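Local coordinates for protein lactococcal phage P2 ORF15 (Lactococcus phage p2, PDB 2WZP) that probably serves as the distal tail protein of the phage, a structural component of the tail tip and host-attachment baseplate, at residues Gly229-Lys234 with Ile310-Ala315; Ala240-Leu245 with Gly305-Ile310. All blocks are in the same frame, centred on the assembly; numbering follows the deposited sequence.

Of the strands involved, counted from the N terminus, 224-233 comes first, followed after a short link by 240-246. Contact 1 joins the end of the first of these to the start of strand 312-322, closing a loop of 75 residues. Contact 2 nests within contact 1 and meets it at Ile310: it pairs strand 240-246 with strand 305-310 and closes a shorter loop of 59 residues. The two centres are about 10 Å apart. Contact 1 belongs to a six-stranded antiparallel sheet and contact 2 to a four-stranded one; the successive strands 305-310 and 312-322 carry the chain from one to the other, and Leu312 and Ala315 pack against Ala240 and Leu309.

Contact 1: Gly229-Lys234 with Ile310-Ala315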
loop_
_atom_site.group_PDB
_atom_site.type_symbol
_atom_site.label_atom_id
_atom_site.label_comp_id
_atom_site.label_asym_id
_atom_site.label_seq_id
_atom_site.Cartn_x
_atom_site.Cartn_y
_atom_site.Cartn_z
ATOM N N GLY M 229 23.791 22.904 46.295
ATOM C CA GLY M 229 23.758 23.435 47.651
ATOM C C GLY M 229 24.750 24.526 47.949
ATOM O O GLY M 229 25.771 24.656 47.260
ATOM N N ILE M 230 24.417 25.322 48.984
ATOM C CA ILE M 230 25.216 26.414 49.561
ATOM C C ILE M 230 25.532 25.947 50.953
ATOM O O ILE M 230 24.615 25.734 51.738
ATOM C CB ILE M 230 24.494 27.786 49.538
ATOM C CG1 ILE M 230 24.199 28.195 48.077
ATOM C CG2 ILE M 230 25.293 28.864 50.297
ATOM C CD1 ILE M 230 24.810 29.475 47.577
ATOM N N LEU M 231 26.824 25.701 51.217
ATOM C CA LEU M 231 27.353 25.187 52.471
ATOM C C LEU M 231 28.005 26.314 53.244
ATOM O O LEU M 231 28.786 27.074 52.674
ATOM C CB LEU M 231 28.380 24.054 52.212
ATOM C CG LEU M 231 28.075 22.981 51.121
ATOM C CD1 LEU M 231 29.227 22.002 50.988
ATOM C CD2 LEU M 231 26.827 22.201 51.425
ATOM N N TYR M 232 27.671 26.442 54.552
ATOM C CA TYR M 232 28.261 27.454 55.435
ATOM C C TYR M 232 29.198 26.782 56.463
ATOM O O TYR M 232 28.723 26.243 57.477
ATOM C CB TYR M 232 27.186 28.350 56.100
ATOM C CG TYR M 232 26.372 29.174 55.117
ATOM C CD1 TYR M 232 26.830 30.407 54.662
ATOM C CD2 TYR M 232 25.148 28.714 54.635
ATOM C CE1 TYR M 232 26.080 31.178 53.774
ATOM C CE2 TYR M 232 24.391 29.472 53.743
ATOM C CZ TYR M 232 24.851 30.716 53.336
ATOM O OH TYR M 232 24.131 31.469 52.444
ATOM N N PRO M 233 30.534 26.790 56.202
ATOM C CA PRO M 233 31.478 26.162 57.164
ATOM C C PRO M 233 31.457 26.782 58.562
ATOM O O PRO M 233 31.099 27.951 58.727
ATOM C CB PRO M 233 32.848 26.283 56.485
ATOM C CG PRO M 233 32.570 26.704 55.049
ATOM C CD PRO M 233 31.241 27.381 55.038
ATOM N N LYS M 234 31.769 25.971 59.576
ATOM C CA LYS M 234 31.738 26.402 60.970
ATOM C C LYS M 234 33.112 26.794 61.492
ATOM O O LYS M 234 33.334 27.971 61.776
ATOM C CB LYS M 234 31.069 25.329 61.863
ATOM C CG LYS M 234 30.591 25.833 63.216
ATOM C CD LYS M 234 29.693 24.829 63.893
ATOM C CE LYS M 234 28.827 25.452 64.968
ATOM N NZ LYS M 234 27.375 25.115 64.770
ATOM N N ILE M 310 29.296 18.182 57.458
ATOM C CA ILE M 310 30.644 18.056 58.008
ATOM C C ILE M 310 31.132 19.468 58.242
ATOM O O ILE M 310 31.362 20.210 57.276
ATOM C CB ILE M 310 31.643 17.211 57.176
ATOM C CG1 ILE M 310 31.162 15.744 57.073
ATOM C CG2 ILE M 310 33.071 17.317 57.799
ATOM C CD1 ILE M 310 31.727 15.030 56.079
ATOM N N ASN M 311 31.223 19.852 59.531
ATOM C CA ASN M 311 31.702 21.150 59.974
ATOM C C ASN M 311 30.957 22.304 59.307
ATOM O O ASN M 311 31.570 23.262 58.850
ATOM C CB ASN M 311 33.229 21.240 59.817
ATOM C CG ASN M 311 33.825 22.505 60.305
ATOM O OD1 ASN M 311 33.331 23.111 61.250
ATOM N ND2 ASN M 311 34.857 22.968 59.623
ATOM N N LEU M 312 29.614 22.216 59.267
ATOM C CA LEU M 312 28.789 23.279 58.686
ATOM C C LEU M 312 27.818 23.760 59.713
ATOM O O LEU M 312 27.271 22.951 60.479
ATOM C CB LEU M 312 27.996 22.837 57.433
ATOM C CG LEU M 312 28.737 22.156 56.276
ATOM C CD1 LEU M 312 27.760 21.767 55.188
ATOM C CD2 LEU M 312 29.817 23.071 55.688
ATOM N N SER M 313 27.547 25.069 59.704
ATOM C CA SER M 313 26.553 25.612 60.600
ATOM C C SER M 313 25.167 25.465 59.964
ATOM O O SER M 313 24.177 25.292 60.660
ATOM C CB SER M 313 26.867 27.064 60.922
ATOM O OG SER M 313 26.933 27.846 59.744
ATOM N N LYS M 314 25.112 25.511 58.631
ATOM C CA LYS M 314 23.905 25.474 57.811
ATOM C C LYS M 314 24.282 25.040 56.389
ATOM O O LYS M 314 25.435 25.204 55.969
ATOM C CB LYS M 314 23.312 26.908 57.773
ATOM C CG LYS M 314 21.858 27.031 57.311
ATOM C CD LYS M 314 21.442 28.498 57.171
ATOM C CE LYS M 314 19.977 28.721 57.471
ATOM N NZ LYS M 314 19.511 30.080 57.067
ATOM N N ALA M 315 23.293 24.511 55.657
ATOM C CA ALA M 315 23.365 24.121 54.247
ATOM C C ALA M 315 21.987 24.338 53.639
ATOM O O ALA M 315 20.970 24.025 54.266
ATOM C CB ALA M 315 23.777 22.662 54.099
#
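Ile230 meets Ala315 through its backbone, where two neighbouring strands of an antiparallel beta sheet run side by side: the carbonyl O of Ile230 receives a CA-H...O contact from Ala315 CA. Leu231 and Ala315 form a non-hydrogen-bonded pair with both side chains on one face of the sheet, the face turned to Val242 of strand 240-246. The first torsion of Leu231 (chi1 -42°) swings CG beside the backbone N and so places CD2 near Leu312 CD1 and 4.1 Å from Ala315 CB; Leu231 CB, positioned by the backbone, lies 3.8 Å from Leu312 CD1. Tyr232 is bonded to the facing segment through both its N-H and its C=O. Tyr232 N donates to Lys314 O at 2.9 Å, and Tyr232 O accepts from Ser313 N at 2.8 Å, the donor lying almost straight out from the carbonyl (C=O...N 177°). The ring of Tyr232 leans the other way from Leu231, alongside the start of the Lys314 chain, and Lys314 O sits at the ring edge in its plane. An apolar side chain of another protein in the assembly also packs on Tyr232. Pro233 has no N-H to give; its bond to CB points away from the facing segment, yet CB loosely touches Leu312 CD2, and Pro233 CA comes closer, 3.8 Å from Leu312 CD2. The strand ends there, and Lys234 follows in the loop, facing the bend through which the other segment arrives from Ile310. Asn311 makes that bend with a left-handed backbone, and its side-chain OD1 accepts a hydrogen bond from Leu235 N, so side chain and main chain of one residue hold successive peptides. Its main-chain Asn311 O accepts a hydrogen bond from Lys234 N at 2.8 Å, the nitrogen standing 42° out of the carbonyl plane.

Contact 2: Ala240-Leu245 with Gly305-Ile310; sequences AGVRFL and GQMELI
Arg243 swings CG between its backbone N and carbonyl carbon (chi1 72°), while Glu308 opposite sets CG beside its own N (chi1 -69°); both chains then run out extended, side by side in the same direction. The result is a side-on salt bridge in which a single carboxylate oxygen accepts both N-H bonds: Arg243 NE and NH2 each lie 3.2 Å from Glu308 OE2, approaching from one face of a carboxylate turned 56° from the guanidinium plane. Leu245 covers one guanidinium face, with CD2 over its centre. The remaining Arg243 NH1 is bound to Glu251 of the next strand, so the arginine probably shares its charge between two acids. Ile310 crosses the Arg243 chain at about a right angle, its CD1 3.7 Å from Arg243 CB.

On the other face, Met307 crosses the Phe244 ring. Its CG stands over the ring face, 3.9 Å from the centroid, and SD lies obliquely, 3.5 Å from Phe244 CZ, a Met-aromatic contact. The methyl then bends on to Val242, with Met307 CE 3.8 Å from Val242 CG1. Trp218 and Ile220 border this apolar group.

Paired backbone bonds at Gly241-Ile310, Arg243-Glu308 and Leu245-Gln306 fix the register. Alternate residues thus form a mixed face with the Arg243-Glu308 salt bridge and an apolar face turned toward strand 312-322, consistent with one sheet of a galectin-like beta sandwich, as in related Dit C-terminal domains.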
loop_
_atom_site.group_PDB
_atom_site.type_symbol
_atom_site.label_atom_id
_atom_site.label_comp_id
_atom_site.label_asym_id
_atom_site.label_seq_id
_atom_site.Cartn_x
_atom_site.Cartn_y
_atom_site.Cartn_z
ATOM N N ALA M 240 35.408 20.858 55.538
ATOM C CA ALA M 240 33.961 21.033 55.523
ATOM C C ALA M 240 33.343 20.435 54.262
ATOM O O ALA M 240 33.976 20.360 53.199
ATOM C CB ALA M 240 33.615 22.508 55.610
ATOM N N GLY M 241 32.103 20.013 54.406
ATOM C CA GLY M 241 31.321 19.470 53.317
ATOM C C GLY M 241 30.139 18.716 53.852
ATOM O O GLY M 241 29.594 19.081 54.893
ATOM N N VAL M 242 29.765 17.638 53.164
ATOM C CA VAL M 242 28.634 16.767 53.492
ATOM C C VAL M 242 29.004 15.300 53.272
ATOM O O VAL M 242 29.809 15.000 52.392
ATOM C CB VAL M 242 27.362 17.131 52.662
ATOM C CG1 VAL M 242 26.818 18.506 53.045
ATOM C CG2 VAL M 242 27.617 17.044 51.149
ATOM N N ARG M 243 28.395 14.386 54.048
ATOM C CA ARG M 243 28.571 12.939 53.864
ATOM C C ARG M 243 27.243 12.221 53.716
ATOM O O ARG M 243 26.226 12.686 54.242
ATOM C CB ARG M 243 29.448 12.294 54.933
ATOM C CG ARG M 243 28.829 12.178 56.312
ATOM C CD ARG M 243 29.883 11.623 57.219
ATOM N NE ARG M 243 29.333 11.172 58.486
ATOM C CZ ARG M 243 29.610 10.010 59.056
ATOM N NH1 ARG M 243 30.433 9.151 58.464
ATOM N NH2 ARG M 243 29.077 9.696 60.223
ATOM N N PHE M 244 27.255 11.089 52.998
ATOM C CA PHE M 244 26.061 10.313 52.719
ATOM C C PHE M 244 26.219 8.958 53.321
ATOM O O PHE M 244 27.251 8.315 53.141
ATOM C CB PHE M 244 25.817 10.210 51.201
ATOM C CG PHE M 244 25.372 11.512 50.578
ATOM C CD1 PHE M 244 24.021 11.800 50.428
ATOM C CD2 PHE M 244 26.304 12.456 50.157
ATOM C CE1 PHE M 244 23.611 13.017 49.885
ATOM C CE2 PHE M 244 25.893 13.681 49.636
ATOM C CZ PHE M 244 24.550 13.956 49.502
ATOM N N LEU M 245 25.179 8.518 54.024
ATOM C CA LEU M 245 25.114 7.238 54.710
ATOM C C LEU M 245 23.989 6.391 54.136
ATOM O O LEU M 245 22.910 6.914 53.864
ATOM C CB LEU M 245 24.857 7.466 56.218
ATOM C CG LEU M 245 25.617 8.584 56.963
ATOM C CD1 LEU M 245 25.107 8.687 58.353
ATOM C CD2 LEU M 245 27.111 8.296 57.068
ATOM N N GLY M 305 18.913 6.634 52.677
ATOM C CA GLY M 305 19.639 6.737 53.926
ATOM C C GLY M 305 19.583 8.167 54.374
ATOM O O GLY M 305 18.505 8.781 54.359
ATOM N N GLN M 306 20.740 8.734 54.714
ATOM C CA GLN M 306 20.763 10.137 55.144
ATOM C C GLN M 306 22.032 10.891 54.871
ATOM O O GLN M 306 23.112 10.296 54.829
ATOM C CB GLN M 306 20.370 10.292 56.613
ATOM C CG GLN M 306 21.208 9.532 57.602
ATOM C CD GLN M 306 20.522 9.465 58.943
ATOM O OE1 GLN M 306 21.192 9.425 59.987
ATOM N NE2 GLN M 306 19.178 9.455 58.949
ATOM N N MET M 307 21.894 12.221 54.718
ATOM C CA MET M 307 23.036 13.104 54.542
ATOM C C MET M 307 23.298 13.881 55.845
ATOM O O MET M 307 22.380 14.470 56.434
ATOM C CB MET M 307 22.872 14.081 53.360
ATOM C CG MET M 307 24.097 14.900 53.098
ATOM S SD MET M 307 23.742 16.227 51.976
ATOM C CE MET M 307 23.204 17.497 53.123
ATOM N N GLU M 308 24.570 13.888 56.261
ATOM C CA GLU M 308 25.011 14.634 57.418
ATOM C C GLU M 308 25.928 15.734 56.947
ATOM O O GLU M 308 26.547 15.621 55.889
ATOM C CB GLU M 308 25.744 13.719 58.410
ATOM C CG GLU M 308 24.821 12.712 59.093
ATOM C CD GLU M 308 25.496 11.825 60.115
ATOM O OE1 GLU M 308 24.779 11.061 60.803
ATOM O OE2 GLU M 308 26.748 11.871 60.204
ATOM N N LEU M 309 25.984 16.822 57.707
ATOM C CA LEU M 309 26.861 17.944 57.426
ATOM C C LEU M 309 28.230 17.646 58.043
ATOM O O LEU M 309 28.317 16.895 59.014
ATOM C CB LEU M 309 26.303 19.231 58.046
ATOM C CG LEU M 309 24.866 19.645 57.747
ATOM C CD1 LEU M 309 24.542 20.985 58.422
ATOM C CD2 LEU M 309 24.587 19.704 56.246
ATOM N N ILE M 310 29.296 18.182 57.458
ATOM C CA ILE M 310 30.644 18.056 58.008
ATOM C C ILE M 310 31.132 19.468 58.242
ATOM O O ILE M 310 31.362 20.210 57.276
ATOM C CB ILE M 310 31.643 17.211 57.176
ATOM C CG1 ILE M 310 31.162 15.744 57.073
ATOM C CG2 ILE M 310 33.071 17.317 57.799
ATOM C CD1 ILE M 310 31.727 15.030 56.079
#